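Local coordinates for protein 2,3-dihydroxybenzoate-AMP ligase (PDB 5KEI) that belongs to the ANL superfamily of AMP-binding enzymes, joining a large AMP-binding region to a smaller C-terminal domain characteristic of the family, at residues Ser49-Ala54 and Arg78-Ala83; His61-Asp66 and Ala74-Leu79; Ala85-Leu90 and Leu116-Val121; Leu90-Gly95 and Val171-Val176; Ala111-Leu116 and Gly265-Met270. All blocks are in the same frame, centred on the assembly; numbering follows the deposited sequence.

Contact 1: residues Ser49-Ala54 and Arg78-Ala83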
# COMPACT_ATOMS: atom_id res chain seq x y z
N SER A 49 -11.11 -4.57 16.66
CA SER A 49 -11.18 -4.24 18.09
C SER A 49 -10.76 -2.80 18.32
O SER A 49 -11.04 -2.24 19.40
CB SER A 49 -10.29 -5.17 18.93
OG SER A 49 -8.93 -4.77 18.82
N VAL A 50 -10.09 -2.21 17.34
CA VAL A 50 -9.76 -0.80 17.42
C VAL A 50 -11.06 0.00 17.59
O VAL A 50 -11.11 0.91 18.42
CB VAL A 50 -8.96 -0.31 16.19
CG1 VAL A 50 -8.79 1.23 16.22
CG2 VAL A 50 -7.61 -0.99 16.13
N LEU A 51 -12.11 -0.34 16.84
CA LEU A 51 -13.39 0.37 16.95
C LEU A 51 -14.10 0.01 18.24
O LEU A 51 -14.65 0.88 18.93
CB LEU A 51 -14.30 0.06 15.77
CG LEU A 51 -15.78 0.49 15.85
CD1 LEU A 51 -15.96 1.98 16.18
CD2 LEU A 51 -16.48 0.16 14.54
N ARG A 52 -14.06 -1.28 18.57
CA ARG A 52 -14.70 -1.83 19.75
C ARG A 52 -14.17 -1.16 21.00
O ARG A 52 -14.94 -0.68 21.83
CB ARG A 52 -14.49 -3.35 19.82
CG ARG A 52 -15.31 -4.05 20.91
CD ARG A 52 -16.77 -4.05 20.56
NE ARG A 52 -17.07 -5.01 19.50
CZ ARG A 52 -18.19 -5.00 18.78
NH1 ARG A 52 -19.10 -4.06 18.98
NH2 ARG A 52 -18.39 -5.93 17.85
N THR A 53 -12.85 -1.12 21.12
CA THR A 53 -12.23 -0.54 22.31
C THR A 53 -12.49 0.96 22.38
O THR A 53 -12.81 1.49 23.44
CB THR A 53 -10.73 -0.82 22.34
OG1 THR A 53 -10.52 -2.24 22.40
CG2 THR A 53 -10.06 -0.15 23.55
N ALA A 54 -12.38 1.63 21.24
CA ALA A 54 -12.72 3.05 21.13
C ALA A 54 -14.18 3.32 21.51
O ALA A 54 -14.49 4.32 22.15
CB ALA A 54 -12.44 3.54 19.71
N ARG A 78 -22.21 0.14 16.33
CA ARG A 78 -23.45 -0.60 16.04
C ARG A 78 -23.62 -0.80 14.54
O ARG A 78 -24.00 -1.88 14.08
CB ARG A 78 -24.68 0.13 16.59
CG ARG A 78 -24.74 0.20 18.11
CD ARG A 78 -25.93 1.04 18.56
NE ARG A 78 -25.63 1.82 19.77
CZ ARG A 78 -25.74 3.15 19.86
NH1 ARG A 78 -26.17 3.87 18.83
NH2 ARG A 78 -25.44 3.76 21.00
N LEU A 79 -23.34 0.25 13.77
CA LEU A 79 -23.43 0.20 12.33
C LEU A 79 -22.57 -0.90 11.75
O LEU A 79 -23.02 -1.66 10.90
CB LEU A 79 -23.03 1.54 11.73
CG LEU A 79 -24.06 2.65 11.94
CD1 LEU A 79 -23.50 3.97 11.43
CD2 LEU A 79 -25.34 2.28 11.22
N ALA A 80 -21.32 -1.00 12.21
CA ALA A 80 -20.42 -2.04 11.76
C ALA A 80 -20.96 -3.42 12.13
O ALA A 80 -20.88 -4.35 11.32
CB ALA A 80 -19.03 -1.85 12.35
N ASP A 81 -21.49 -3.54 13.34
CA ASP A 81 -22.11 -4.79 13.80
C ASP A 81 -23.24 -5.18 12.86
O ASP A 81 -23.31 -6.32 12.38
CB ASP A 81 -22.65 -4.68 15.24
CG ASP A 81 -21.57 -4.92 16.31
OD1 ASP A 81 -20.51 -5.50 15.99
OD2 ASP A 81 -21.79 -4.53 17.48
N ARG A 82 -24.12 -4.22 12.59
CA ARG A 82 -25.27 -4.47 11.71
C ARG A 82 -24.83 -4.77 10.29
O ARG A 82 -25.42 -5.62 9.62
CB ARG A 82 -26.22 -3.28 11.73
CG ARG A 82 -27.20 -3.32 12.89
CD ARG A 82 -27.94 -2.01 13.01
NE ARG A 82 -28.57 -1.64 11.74
CZ ARG A 82 -29.03 -0.42 11.47
NH1 ARG A 82 -28.91 0.55 12.37
NH2 ARG A 82 -29.59 -0.18 10.30
N ALA A 83 -23.78 -4.08 9.84
CA ALA A 83 -23.29 -4.28 8.50
C ALA A 83 -22.72 -5.69 8.40
O ALA A 83 -22.84 -6.35 7.37
CB ALA A 83 -22.25 -3.22 8.13
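Arg52 and Asp81 carry the ionic half of this contact between helix 49-57 and helix 73-88. The guanidinium meets the carboxylate end-on, one nitrogen to each oxygen. NH2 of Arg52 lies 2.9 Å from OD1 of Asp81, and NH1 of Arg52 lies 3.1 Å from OD2 of Asp81. Both bonds are nearly straight and both oxygens sit close to the guanidinium plane. OD1 uses its syn lone pair, whereas OD2 is met on the syn side but somewhat out of the carboxylate plane, and the two flat groups are inclined by 32°. Bends in the arginine chain at chi2 (70°) and chi3 (74°) swing its head onto the acid, and the paired bonds resist its rotation. NH1 also forms a salt bridge with Asp77, so two acids of one helix hold the group. The nearby guanidinium of Arg117 adds positive charge, which Asp77 and Asp81 probably offset.

The apolar half is smaller. Leu51 and Ala80 point at each other's helices, and CD2 of Leu51 touches CB of Ala80 at 3.9 Å. Leu76, one turn earlier in helix 73-88, also packs on Leu51. Helix-helix packing of this kind, an apolar interface bordered by a bidentate salt bridge, belongs here to the AMP-binding region of an ANL-family enzyme.

Contact 2: residues His61-Asp66 and Ala74-Leu79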
# COMPACT_ATOMS: atom_id res chain seq x y z
N HIS A 61 -17.88 10.50 21.86
CA HIS A 61 -17.03 11.29 20.97
C HIS A 61 -17.42 11.03 19.51
O HIS A 61 -17.78 9.92 19.15
CB HIS A 61 -15.53 10.96 21.18
CG HIS A 61 -14.92 11.56 22.42
ND1 HIS A 61 -15.53 11.52 23.65
CD2 HIS A 61 -13.74 12.20 22.60
CE1 HIS A 61 -14.76 12.12 24.54
NE2 HIS A 61 -13.66 12.53 23.93
N ILE A 62 -17.35 12.06 18.68
CA ILE A 62 -17.59 11.90 17.26
C ILE A 62 -16.47 11.06 16.65
O ILE A 62 -15.30 11.37 16.84
CB ILE A 62 -17.68 13.25 16.55
CG1 ILE A 62 -18.74 14.13 17.22
CG2 ILE A 62 -18.02 13.04 15.10
CD1 ILE A 62 -20.12 13.54 17.17
N ALA A 63 -16.82 10.00 15.94
CA ALA A 63 -15.81 9.11 15.39
C ALA A 63 -15.46 9.50 13.96
O ALA A 63 -14.28 9.65 13.63
CB ALA A 63 -16.28 7.66 15.44
N VAL A 64 -16.47 9.68 13.12
CA VAL A 64 -16.27 9.97 11.72
C VAL A 64 -17.23 11.07 11.26
O VAL A 64 -18.34 11.18 11.78
CB VAL A 64 -16.47 8.70 10.87
CG1 VAL A 64 -15.35 7.69 11.14
CG2 VAL A 64 -17.83 8.07 11.17
N ILE A 65 -16.79 11.92 10.34
CA ILE A 65 -17.63 13.00 9.79
C ILE A 65 -17.48 13.07 8.28
O ILE A 65 -16.39 12.86 7.76
CB ILE A 65 -17.27 14.40 10.37
CG1 ILE A 65 -17.13 14.38 11.89
CG2 ILE A 65 -18.30 15.43 9.97
CD1 ILE A 65 -17.02 15.77 12.50
N ASP A 66 -18.58 13.32 7.57
CA ASP A 66 -18.49 13.74 6.16
C ASP A 66 -19.52 14.84 5.94
O ASP A 66 -20.15 15.29 6.90
CB ASP A 66 -18.67 12.57 5.17
CG ASP A 66 -20.02 11.84 5.30
OD1 ASP A 66 -21.05 12.48 5.62
OD2 ASP A 66 -20.05 10.61 5.06
N ALA A 74 -20.01 5.16 19.50
CA ALA A 74 -21.04 4.20 19.88
C ALA A 74 -21.97 3.89 18.70
O ALA A 74 -22.31 2.74 18.44
CB ALA A 74 -21.85 4.71 21.07
N GLU A 75 -22.35 4.94 17.98
CA GLU A 75 -23.17 4.80 16.78
C GLU A 75 -22.45 4.04 15.67
O GLU A 75 -23.07 3.25 14.97
CB GLU A 75 -23.60 6.19 16.29
CG GLU A 75 -24.55 6.86 17.27
CD GLU A 75 -24.74 8.34 17.02
OE1 GLU A 75 -24.16 8.88 16.06
OE2 GLU A 75 -25.48 8.97 17.82
N LEU A 76 -21.15 4.29 15.49
CA LEU A 76 -20.37 3.62 14.44
C LEU A 76 -20.17 2.13 14.77
O LEU A 76 -20.22 1.27 13.88
CB LEU A 76 -19.01 4.32 14.25
CG LEU A 76 -18.01 3.69 13.27
CD1 LEU A 76 -18.62 3.45 11.90
CD2 LEU A 76 -16.75 4.55 13.16
N ASP A 77 -19.96 1.84 16.05
CA ASP A 77 -19.79 0.47 16.52
C ASP A 77 -21.01 -0.42 16.21
O ASP A 77 -20.85 -1.60 15.89
CB ASP A 77 -19.52 0.47 18.03
CG ASP A 77 -18.81 -0.79 18.50
OD1 ASP A 77 -17.95 -1.31 17.75
OD2 ASP A 77 -19.12 -1.27 19.61
N ARG A 78 -22.21 0.14 16.33
CA ARG A 78 -23.45 -0.60 16.04
C ARG A 78 -23.62 -0.80 14.54
O ARG A 78 -24.00 -1.88 14.08
CB ARG A 78 -24.68 0.13 16.59
CG ARG A 78 -24.74 0.20 18.11
CD ARG A 78 -25.93 1.04 18.56
NE ARG A 78 -25.63 1.82 19.77
CZ ARG A 78 -25.74 3.15 19.86
NH1 ARG A 78 -26.17 3.87 18.83
NH2 ARG A 78 -25.44 3.76 21.00
N LEU A 79 -23.34 0.25 13.77
CA LEU A 79 -23.43 0.20 12.33
C LEU A 79 -22.57 -0.90 11.75
O LEU A 79 -23.02 -1.66 10.90
CB LEU A 79 -23.03 1.54 11.73
CG LEU A 79 -24.06 2.65 11.94
CD1 LEU A 79 -23.50 3.97 11.43
CD2 LEU A 79 -25.34 2.28 11.22
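Ala63 on strand 62-65 and Leu76 on helix 73-88 mark the closest backbone approach, 7.2 Å between their CA atoms. The strand is irregular at this point. Ala63 and Val64 both face His71 of the neighbouring antiparallel strand 70-72, which makes a classic beta bulge, and the CB atoms of the two consecutive residues both point toward the helix. Leu76 exploits this local departure from strand geometry with a single methyl. Its CD2 lies 3.9 Å from CB of Ala63 and 4.0 Å from CG1 of Val64, with CG2 of Val64 only slightly farther off at 4.2 Å. All three residues are buried, and methyl groups alone make the contact, with no hydrogen bond across it. With CG of Leu76 trans to the backbone N (chi1 175°), the branch extends from the helix to the pair, and it runs roughly at right angles to the valine. In topology, strands 62-65 and 70-72 form a beta hairpin at one margin of the nine-stranded mixed sheet, and the helix that follows directly folds back over the hairpin. Strand 62-65 also lies parallel to strand 275-278, whose Phe278 packs on Val64.

Contact 3: residues Ala85-Leu90 and Leu116-Val121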
# COMPACT_ATOMS: atom_id res chain seq x y z
N ALA A 85 -23.55 -8.49 10.22
CA ALA A 85 -24.63 -9.47 10.18
C ALA A 85 -25.20 -9.54 8.76
O ALA A 85 -25.40 -10.63 8.23
CB ALA A 85 -25.71 -9.12 11.18
N GLY A 86 -25.45 -8.38 8.15
CA GLY A 86 -25.93 -8.33 6.78
C GLY A 86 -25.02 -9.06 5.82
O GLY A 86 -25.48 -9.84 4.96
N ILE A 87 -23.71 -8.83 5.97
CA ILE A 87 -22.70 -9.42 5.08
C ILE A 87 -22.62 -10.93 5.26
O ILE A 87 -22.59 -11.67 4.28
CB ILE A 87 -21.32 -8.79 5.33
CG1 ILE A 87 -21.27 -7.38 4.73
CG2 ILE A 87 -20.23 -9.65 4.71
CD1 ILE A 87 -20.20 -6.45 5.34
N ALA A 88 -22.57 -11.37 6.52
CA ALA A 88 -22.63 -12.80 6.85
C ALA A 88 -23.92 -13.44 6.30
O ALA A 88 -23.94 -14.62 5.94
CB ALA A 88 -22.55 -12.99 8.37
N GLY A 89 -24.97 -12.63 6.23
CA GLY A 89 -26.24 -13.06 5.68
C GLY A 89 -26.25 -13.38 4.20
O GLY A 89 -27.15 -14.08 3.71
N LEU A 90 -25.27 -12.87 3.46
CA LEU A 90 -25.19 -13.15 2.03
C LEU A 90 -24.41 -14.43 1.80
O LEU A 90 -24.35 -14.95 0.69
CB LEU A 90 -24.54 -11.99 1.26
CG LEU A 90 -25.16 -10.59 1.27
CD1 LEU A 90 -24.26 -9.61 0.52
CD2 LEU A 90 -26.56 -10.58 0.67
N LEU A 116 -14.75 -6.43 8.41
CA LEU A 116 -13.83 -7.08 9.35
C LEU A 116 -14.58 -7.96 10.36
O LEU A 116 -14.11 -9.04 10.73
CB LEU A 116 -12.99 -6.04 10.10
CG LEU A 116 -11.94 -5.29 9.29
CD1 LEU A 116 -11.34 -4.17 10.13
CD2 LEU A 116 -10.85 -6.22 8.77
N ARG A 117 -15.73 -7.48 10.81
CA ARG A 117 -16.49 -8.19 11.83
C ARG A 117 -17.21 -9.40 11.26
O ARG A 117 -17.60 -10.28 12.01
CB ARG A 117 -17.49 -7.25 12.51
CG ARG A 117 -16.81 -6.11 13.25
CD ARG A 117 -17.51 -5.75 14.50
NE ARG A 117 -16.64 -4.92 15.32
CZ ARG A 117 -17.00 -3.72 15.75
NH1 ARG A 117 -18.20 -3.26 15.47
NH2 ARG A 117 -16.16 -3.01 16.49
N ALA A 118 -17.37 -9.46 9.94
CA ALA A 118 -17.86 -10.67 9.31
C ALA A 118 -16.69 -11.64 9.09
O ALA A 118 -16.88 -12.80 8.69
CB ALA A 118 -18.58 -10.36 8.01
N GLY A 119 -15.49 -11.17 9.38
CA GLY A 119 -14.30 -11.99 9.23
C GLY A 119 -13.78 -11.97 7.81
O GLY A 119 -12.87 -12.72 7.45
N ALA A 120 -14.36 -11.11 6.97
CA ALA A 120 -13.92 -11.00 5.59
C ALA A 120 -12.60 -10.23 5.54
O ALA A 120 -12.24 -9.49 6.47
CB ALA A 120 -14.97 -10.32 4.74
N VAL A 121 -11.86 -10.45 4.47
CA VAL A 121 -10.56 -9.83 4.32
C VAL A 121 -10.67 -8.87 3.16
O VAL A 121 -10.60 -9.28 2.01
CB VAL A 121 -9.45 -10.87 4.08
CG1 VAL A 121 -8.11 -10.19 3.81
CG2 VAL A 121 -9.36 -11.84 5.28
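Ile87 presents one branch, its CG2 methyl, to the single methyl of Ala118, and the two carbons meet at 3.8 Å. The isoleucine CB follows close behind, 4.1 Å from CB of Ala118, so the alanine abuts the root of the branched side chain as well as the end of one arm. The torsion of Ile87 divides the work between its arms. CG1 stands trans to the carbonyl carbon (chi1 -75°), which places CG2 trans to the backbone N and beside Ala118. The longer arm reaches back to helix 107-117, where CD1 of Ile87 touches CD2 of Leu115 at 3.8 Å.

Ala88, next in sequence, contributes mostly backbone. The CA atoms of Ala88 and Ala118 lie 5.8 Å apart, a short separation that small side chains permit, and the CB of Ala88 is turned across the approach. Arg117 heads the other way, carrying its guanidinium off to salt bridges with Asp77 and Asp48 and keeping charge apart from the apolar meeting.

Just beyond Ala118 the helix is closed: Gly119 takes a positive phi of 84°, its N bonds back to O of Leu116 at 2.9 Å, and N of Ala120 probably bonds to O of Leu115. Two helices thus pack at their C-terminal ends; both end in glycine-based Schellman motifs, here the one at Gly119. The chain then enters strand 121-124, parallel neighbour of strand 97-101, which makes helix 107-117 the helix of a beta-alpha-beta crossover in the seven-stranded sheet.

Contact 4: residues Leu90-Gly95 and Val171-Val176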
# COMPACT_ATOMS: atom_id res chain seq x y z
N LEU A 90 -25.27 -12.87 3.46
CA LEU A 90 -25.19 -13.15 2.03
C LEU A 90 -24.41 -14.43 1.80
O LEU A 90 -24.35 -14.95 0.69
CB LEU A 90 -24.54 -11.99 1.26
CG LEU A 90 -25.16 -10.59 1.27
CD1 LEU A 90 -24.26 -9.61 0.52
CD2 LEU A 90 -26.56 -10.58 0.67
N GLY A 91 -23.78 -14.94 2.86
CA GLY A 91 -23.02 -16.17 2.75
C GLY A 91 -21.53 -15.96 2.66
O GLY A 91 -20.77 -16.90 2.45
N ILE A 92 -21.10 -14.71 2.81
CA ILE A 92 -19.69 -14.37 2.92
C ILE A 92 -19.15 -14.87 4.26
O ILE A 92 -19.72 -14.58 5.32
CB ILE A 92 -19.44 -12.85 2.77
CG1 ILE A 92 -19.87 -12.39 1.37
CG2 ILE A 92 -17.97 -12.51 3.04
CD1 ILE A 92 -19.90 -10.88 1.18
N ARG A 93 -18.07 -15.64 4.20
CA ARG A 93 -17.60 -16.40 5.35
C ARG A 93 -16.21 -15.92 5.77
O ARG A 93 -15.50 -15.37 4.95
CB ARG A 93 -17.57 -17.90 5.01
CG ARG A 93 -18.93 -18.46 4.59
CD ARG A 93 -19.73 -18.96 5.79
NE ARG A 93 -19.32 -20.30 6.18
CZ ARG A 93 -18.64 -20.60 7.28
NH1 ARG A 93 -18.31 -19.64 8.15
NH2 ARG A 93 -18.30 -21.86 7.53
N PRO A 94 -15.83 -16.13 7.04
CA PRO A 94 -14.49 -15.77 7.50
C PRO A 94 -13.39 -16.19 6.50
O PRO A 94 -13.43 -17.30 5.96
CB PRO A 94 -14.36 -16.53 8.82
CG PRO A 94 -15.74 -16.55 9.35
CD PRO A 94 -16.63 -16.72 8.14
N GLY A 95 -12.45 -15.28 6.24
CA GLY A 95 -11.35 -15.56 5.34
C GLY A 95 -11.62 -15.16 3.90
O GLY A 95 -10.70 -15.00 3.11
N VAL A 171 -16.89 -14.13 -8.02
CA VAL A 171 -17.41 -12.90 -7.42
C VAL A 171 -18.91 -13.00 -7.47
O VAL A 171 -19.54 -12.59 -8.44
CB VAL A 171 -16.91 -11.63 -8.16
CG1 VAL A 171 -17.45 -10.36 -7.49
CG2 VAL A 171 -15.38 -11.61 -8.22
N ARG A 172 -19.47 -13.59 -6.43
CA ARG A 172 -20.88 -13.97 -6.39
C ARG A 172 -21.80 -12.81 -6.03
O ARG A 172 -23.00 -12.84 -6.33
CB ARG A 172 -21.09 -15.12 -5.40
CG ARG A 172 -21.86 -16.31 -5.96
CD ARG A 172 -22.14 -17.38 -4.89
NE ARG A 172 -23.31 -18.23 -5.18
CZ ARG A 172 -24.57 -17.89 -4.94
NH1 ARG A 172 -24.85 -16.71 -4.40
NH2 ARG A 172 -25.56 -18.72 -5.23
N HIS A 173 -21.25 -11.80 -5.37
CA HIS A 173 -22.04 -10.67 -4.90
C HIS A 173 -21.45 -9.34 -5.30
O HIS A 173 -20.25 -9.13 -5.18
CB HIS A 173 -22.18 -10.70 -3.38
CG HIS A 173 -22.79 -11.96 -2.86
ND1 HIS A 173 -24.08 -12.34 -3.16
CD2 HIS A 173 -22.29 -12.94 -2.07
CE1 HIS A 173 -24.35 -13.49 -2.57
NE2 HIS A 173 -23.28 -13.87 -1.89
N VAL A 174 -22.30 -8.44 -5.76
CA VAL A 174 -21.93 -7.05 -5.92
C VAL A 174 -22.83 -6.18 -5.04
O VAL A 174 -24.05 -6.23 -5.16
CB VAL A 174 -22.04 -6.61 -7.38
CG1 VAL A 174 -21.63 -5.14 -7.51
CG2 VAL A 174 -21.18 -7.51 -8.26
N LEU A 175 -22.21 -5.39 -4.16
CA LEU A 175 -22.94 -4.49 -3.27
C LEU A 175 -22.67 -3.04 -3.64
O LEU A 175 -21.53 -2.58 -3.60
CB LEU A 175 -22.56 -4.73 -1.81
CG LEU A 175 -23.01 -6.04 -1.16
CD1 LEU A 175 -22.08 -7.17 -1.57
CD2 LEU A 175 -23.05 -5.91 0.36
N VAL A 176 -23.73 -2.34 -4.02
CA VAL A 176 -23.60 -0.98 -4.52
C VAL A 176 -24.17 0.03 -3.52
O VAL A 176 -25.35 -0.03 -3.17
CB VAL A 176 -24.32 -0.82 -5.88
CG1 VAL A 176 -24.13 0.59 -6.43
CG2 VAL A 176 -23.81 -1.86 -6.86
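Leu90 touches His173 twice, once through its side chain and once through its backbone. CB of Leu90 sits over one face of the imidazole, 4.0 Å from the ring centroid and 17° off the normal, a CH-pi contact. The carbonyl O of Leu90 accepts a weak hydrogen bond from NE2 of His173 at 3.0 Å. This oxygen sits above the ring plane on the face that CB covers, well off the N-H direction, and the angle at the hydrogen is only 122°. Farther out, the leucine reaches tip to tip toward Leu175, their CD1 atoms 3.9 Å apart, and Val189 of helix 186-190 packs on both. Gly91 follows with a positive phi of 102° in a Schellman motif that closes helix 73-88 and turns the chain. Ile92 then comes back to the histidine, its CG1 lying obliquely 4.2 Å from CD2 of His173, while its side chain also touches Val144 and Ala145. The ring's second face is covered by CB of its own neighbour, Arg172. Strand 173-177, on which His173 and Leu175 lie, is near one margin of the seven-stranded sheet. The chemistry is consistent with a weak polar link, with the proton on NE2, added to packing over the ring face.

Contact 5: residues Ala111-Leu116 and Gly265-Met270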
# COMPACT_ATOMS: atom_id res chain seq x y z
N ALA A 111 -18.18 0.22 6.11
CA ALA A 111 -17.76 -0.92 5.31
C ALA A 111 -16.51 -1.64 5.85
O ALA A 111 -16.47 -2.87 5.90
CB ALA A 111 -17.51 -0.49 3.88
N LEU A 112 -15.49 -0.89 6.26
CA LEU A 112 -14.25 -1.50 6.71
C LEU A 112 -14.50 -2.40 7.94
O LEU A 112 -14.20 -3.60 7.91
CB LEU A 112 -13.20 -0.42 6.99
CG LEU A 112 -11.84 -0.88 7.53
CD1 LEU A 112 -11.09 -1.80 6.56
CD2 LEU A 112 -10.97 0.32 7.92
N PHE A 113 -15.08 -1.85 9.00
CA PHE A 113 -15.28 -2.63 10.22
C PHE A 113 -16.44 -3.62 10.07
O PHE A 113 -16.40 -4.71 10.64
CB PHE A 113 -15.49 -1.69 11.42
CG PHE A 113 -14.25 -0.94 11.78
CD1 PHE A 113 -14.06 0.37 11.36
CD2 PHE A 113 -13.23 -1.56 12.47
CE1 PHE A 113 -12.90 1.05 11.66
CE2 PHE A 113 -12.06 -0.89 12.77
CZ PHE A 113 -11.90 0.42 12.36
N GLY A 114 -17.43 -3.26 9.26
CA GLY A 114 -18.50 -4.17 8.89
C GLY A 114 -17.93 -5.42 8.27
O GLY A 114 -18.20 -6.54 8.71
N LEU A 115 -17.10 -5.24 7.25
CA LEU A 115 -16.41 -6.36 6.61
C LEU A 115 -15.53 -7.15 7.59
O LEU A 115 -15.55 -8.38 7.60
CB LEU A 115 -15.59 -5.85 5.43
CG LEU A 115 -16.42 -5.56 4.17
CD1 LEU A 115 -15.63 -4.77 3.16
CD2 LEU A 115 -16.89 -6.88 3.57
N LEU A 116 -14.75 -6.43 8.41
CA LEU A 116 -13.83 -7.08 9.35
C LEU A 116 -14.58 -7.96 10.36
O LEU A 116 -14.11 -9.04 10.73
CB LEU A 116 -12.99 -6.04 10.10
CG LEU A 116 -11.94 -5.29 9.29
CD1 LEU A 116 -11.34 -4.17 10.13
CD2 LEU A 116 -10.85 -6.22 8.77
N GLY A 265 -3.56 8.09 10.14
CA GLY A 265 -4.82 7.97 9.42
C GLY A 265 -6.05 7.76 10.28
O GLY A 265 -6.04 8.05 11.48
N LEU A 266 -7.11 7.27 9.66
CA LEU A 266 -8.37 6.94 10.33
C LEU A 266 -8.20 5.97 11.51
O LEU A 266 -8.69 6.23 12.60
CB LEU A 266 -9.35 6.34 9.31
CG LEU A 266 -10.57 5.64 9.93
CD1 LEU A 266 -11.58 6.63 10.47
CD2 LEU A 266 -11.22 4.71 8.93
N LEU A 267 -7.47 4.89 11.30
CA LEU A 267 -7.27 3.89 12.35
C LEU A 267 -6.46 4.39 13.54
O LEU A 267 -6.82 4.14 14.71
CB LEU A 267 -6.60 2.65 11.75
CG LEU A 267 -7.55 1.97 10.74
CD1 LEU A 267 -6.96 0.76 10.10
CD2 LEU A 267 -8.87 1.58 11.39
N GLY A 268 -5.36 5.07 13.26
CA GLY A 268 -4.55 5.60 14.33
C GLY A 268 -5.38 6.61 15.08
O GLY A 268 -5.41 6.59 16.31
N ALA A 269 -6.09 7.46 14.35
CA ALA A 269 -7.02 8.40 14.96
C ALA A 269 -8.01 7.65 15.87
O ALA A 269 -8.30 8.10 16.97
CB ALA A 269 -7.76 9.20 13.90
N MET A 270 -8.50 6.48 15.43
CA MET A 270 -9.49 5.76 16.22
C MET A 270 -8.88 5.12 17.47
O MET A 270 -9.58 4.87 18.44
CB MET A 270 -10.19 4.69 15.37
CG MET A 270 -11.29 5.24 14.47
SD MET A 270 -12.01 3.95 13.43
CE MET A 270 -12.98 3.03 14.60
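Phe113 is met by two side chains of helix 265-271. Its CZ comes within 3.4 Å of CD2 of Leu267, a tight approach for two carbons, and its CE1 lies 3.5 Å from SD of Met270. The sulfur is 4.5 Å from the ring centroid and 63° off its normal, an oblique Met-aromatic contact. A bend at chi3 (74°) brings the CE methyl of Met270 above the ring plane near its CE1 and CZ rim, on the same side as the sulfur and 3.5 Å from CE1 of Phe113. Phe113 and Met270 approach from opposite directions, whereas Phe113 and Leu267 slide past each other. Leu112 adds a looser touch, with its CD2 4.2 Å from CD2 of Leu267.

These long side chains span a wide gap. The short axes of segments 111-116 and 265-270 pass 13.3 Å apart and cross at -77°, close to perpendicular, so the backbones stay well separated and the side chains alone bridge them.

The next shell fixes the bridging groups in place. Leu51 of helix 49-57 packs on both Phe113 and Met270, and Val50 also reaches the methionine. From helix 73-88, Ala80 packs against CB at the root of the Phe113 side chain, and Tyr73 borders Met270. Leu112 rests on Met124 of strand 121-124. Four helices therefore converge on the Phe113 and Met270 pair. No hydrogen bond crosses the contact and all four touching residues are buried, which implies cohesion through dispersion, exclusion of water and the polarisable sulfur beside the ring.

In the fold
All five contacts fall within the AMP-binding region, and helix 73-88 runs through contacts 1, 2 and 3. Contacts 2, 3 and 5 are buried and wholly apolar, while contacts 1 and 4 are only partly buried and bring in polarity: a two-pronged salt bridge in the first, a weak histidine bond in the other. Contacts 1 and 5 lie about 9 Å apart, centre to centre, and share an apolar boundary. Contacts 3 and 5 both use helix 107-117, whose Arg117 ties contact 3 firmly to Asp77 of contact 2 and weakly to Asp81 of contact 1. Contacts 2 and 4 involve different sheets, the nine-stranded and the seven-stranded one, and do not touch.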